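Local atomic coordinates of dioxygenase (Pseudomonas brassicacearum, PDB entry 5V2D), a protein that probably cleaves the central double bond of lignin-derived stilbenes with dioxygen at an iron centre, as a member of the carotenoid cleavage oxygenase family. Residues D68-P73 against D107-Q112. Sequence-based numbering, arbitrary orientation.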
loop_
_atom_site.group_PDB
_atom_site.type_symbol
_atom_site.label_atom_id
_atom_site.label_comp_id
_atom_site.label_asym_id
_atom_site.label_seq_id
_atom_site.Cartn_x
_atom_site.Cartn_y
_atom_site.Cartn_z
ATOM N N ASP A 68 -6.034 -7.326 9.334
ATOM C CA ASP A 68 -7.257 -7.883 9.883
ATOM C C ASP A 68 -6.899 -8.556 11.244
ATOM O O ASP A 68 -6.546 -9.735 11.296
ATOM C CB ASP A 68 -7.870 -8.867 8.912
ATOM C CG ASP A 68 -9.358 -9.178 9.210
ATOM O OD1 ASP A 68 -9.947 -9.900 8.381
ATOM O OD2 ASP A 68 -9.978 -8.656 10.213
ATOM N N PRO A 69 -6.913 -7.807 12.324
ATOM C CA PRO A 69 -6.281 -8.314 13.603
ATOM C C PRO A 69 -6.918 -9.523 14.122
ATOM O O PRO A 69 -8.121 -9.589 14.260
ATOM C CB PRO A 69 -6.400 -7.169 14.610
ATOM C CG PRO A 69 -7.223 -6.174 13.937
ATOM C CD PRO A 69 -7.495 -6.472 12.474
ATOM N N GLN A 70 -6.097 -10.557 14.405
ATOM C CA GLN A 70 -6.601 -11.804 14.874
ATOM C C GLN A 70 -7.233 -11.638 16.245
ATOM O O GLN A 70 -8.240 -12.296 16.533
ATOM C CB GLN A 70 -5.488 -12.837 14.980
ATOM C CG GLN A 70 -5.877 -14.183 15.581
ATOM C CD GLN A 70 -6.683 -15.009 14.644
ATOM O OE1 GLN A 70 -6.155 -15.882 13.979
ATOM N NE2 GLN A 70 -8.022 -14.715 14.583
ATOM N N TYR A 71 -6.647 -10.814 17.086
ATOM C CA TYR A 71 -7.200 -10.551 18.425
ATOM C C TYR A 71 -7.392 -9.081 18.742
ATOM O O TYR A 71 -6.688 -8.229 18.188
ATOM C CB TYR A 71 -6.233 -11.118 19.488
ATOM C CG TYR A 71 -6.181 -12.630 19.532
ATOM C CD1 TYR A 71 -7.188 -13.378 20.071
ATOM C CD2 TYR A 71 -5.102 -13.311 18.947
ATOM C CE1 TYR A 71 -7.147 -14.764 20.092
ATOM C CE2 TYR A 71 -5.045 -14.694 18.915
ATOM C CZ TYR A 71 -6.058 -15.435 19.500
ATOM O OH TYR A 71 -5.921 -16.796 19.485
ATOM N N PRO A 72 -8.237 -8.766 19.688
ATOM C CA PRO A 72 -8.255 -7.378 20.155
ATOM C C PRO A 72 -6.904 -6.922 20.688
ATOM O O PRO A 72 -6.228 -7.702 21.387
ATOM C CB PRO A 72 -9.282 -7.364 21.316
ATOM C CG PRO A 72 -10.077 -8.590 21.131
ATOM C CD PRO A 72 -9.151 -9.643 20.429
ATOM N N PRO A 73 -6.484 -5.696 20.381
ATOM C CA PRO A 73 -5.112 -5.320 20.759
ATOM C C PRO A 73 -4.935 -5.290 22.284
ATOM O O PRO A 73 -5.838 -4.829 23.033
ATOM C CB PRO A 73 -4.951 -3.945 20.169
ATOM C CG PRO A 73 -6.414 -3.439 20.012
ATOM C CD PRO A 73 -7.111 -4.671 19.548
ATOM N N ASP A 107 5.424 -15.342 12.558
ATOM C CA ASP A 107 5.768 -15.744 13.911
ATOM C C ASP A 107 4.863 -14.962 14.918
ATOM O O ASP A 107 4.467 -15.502 15.914
ATOM C CB ASP A 107 7.193 -15.428 14.289
ATOM C CG ASP A 107 8.232 -16.156 13.464
ATOM O OD1 ASP A 107 7.956 -17.084 12.775
ATOM O OD2 ASP A 107 9.444 -15.816 13.588
ATOM N N ARG A 108 4.594 -13.697 14.631
ATOM C CA ARG A 108 3.791 -12.856 15.505
ATOM C C ARG A 108 2.371 -13.429 15.678
ATOM O O ARG A 108 1.862 -13.527 16.802
ATOM C CB ARG A 108 3.698 -11.458 14.970
ATOM C CG ARG A 108 2.704 -10.542 15.670
ATOM C CD ARG A 108 2.904 -9.102 15.235
ATOM N NE ARG A 108 1.848 -8.183 15.647
ATOM C CZ ARG A 108 1.996 -6.872 15.765
ATOM N NH1 ARG A 108 0.918 -6.118 16.062
ATOM N NH2 ARG A 108 3.152 -6.283 15.610
ATOM N N LEU A 109 1.741 -13.744 14.557
ATOM C CA LEU A 109 0.432 -14.369 14.603
ATOM C C LEU A 109 0.449 -15.693 15.377
ATOM O O LEU A 109 -0.444 -15.975 16.164
ATOM C CB LEU A 109 -0.143 -14.575 13.237
ATOM C CG LEU A 109 -1.524 -15.251 13.188
ATOM C CD1 LEU A 109 -2.583 -14.359 13.743
ATOM C CD2 LEU A 109 -1.972 -15.555 11.783
ATOM N N LEU A 110 1.410 -16.540 15.085
ATOM C CA LEU A 110 1.406 -17.855 15.709
ATOM C C LEU A 110 1.675 -17.762 17.213
ATOM O O LEU A 110 1.172 -18.581 17.983
ATOM C CB LEU A 110 2.434 -18.773 15.046
ATOM C CG LEU A 110 2.111 -19.167 13.618
ATOM C CD1 LEU A 110 3.121 -20.081 12.997
ATOM C CD2 LEU A 110 0.718 -19.752 13.442
ATOM N N ALA A 111 2.465 -16.786 17.641
ATOM C CA ALA A 111 2.653 -16.602 19.069
ATOM C C ALA A 111 1.323 -16.157 19.744
ATOM O O ALA A 111 0.959 -16.614 20.820
ATOM C CB ALA A 111 3.807 -15.649 19.370
ATOM N N GLN A 112 0.610 -15.245 19.102
ATOM C CA GLN A 112 -0.678 -14.809 19.658
ATOM C C GLN A 112 -1.648 -15.948 19.699
ATOM O O GLN A 112 -2.357 -16.098 20.714
ATOM C CB GLN A 112 -1.266 -13.614 18.855
ATOM C CG GLN A 112 -0.425 -12.357 18.931
ATOM C CD GLN A 112 -1.144 -11.103 18.433
ATOM O OE1 GLN A 112 -2.335 -11.208 18.074
ATOM N NE2 GLN A 112 -0.506 -9.893 18.591
HETATM O O HOH W 1 -3.887 -9.835 16.594
#
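Tyr-71 and Gln-112 meet as side chains that run past each other in opposite directions, the phenol ring and the amide turned 50° apart. The apolar part of this contact is the Gln-112 methylene CB against ring carbon CD2 of Tyr-71, 3.8 Å away. Beside it, Gln-112 OE1 lies in the plane of the ring at its edge, 3.6 Å from CD2, where the slightly positive ring hydrogens suit an oxygen. The backbone O of Gln-112 approaches obliquely, 3.5 Å from Tyr-71 CE2. A tyrosine can thus lie along both the side chain and the backbone of one helical residue. The second apolar contact sets CD1 of Leu-109 3.5 Å from CB of Gln-70, the two side chains crossing at about a right angle; both also touch Tyr-103 of strand 96-103. A branched aliphatic chain suits this buried place beside the apolar root of a glutamine.

The fold is the seven-bladed beta-propeller of carotenoid cleavage oxygenases, whose iron is held here by four histidines. Residues 68-73 leave strand 60-67 of one antiparallel sheet, and helix 107-115 follows strand 96-103 of the same sheet, which brings loop and helix together.

A water between the segments accepts from Tyr-71 N at 3.0 Å; it lies unusually close, 2.5 Å, to Gln-112 OE1, so the second leg of this bridge is doubtful. Gln-112 NE2 donates to OD1 of Asn-120, with OE1 turned toward water and ring edge. Gln-70 bends at chi2 (74°), keeping CB and CG on Leu-109 CD1 while OE1 accepts from NE of Arg-113.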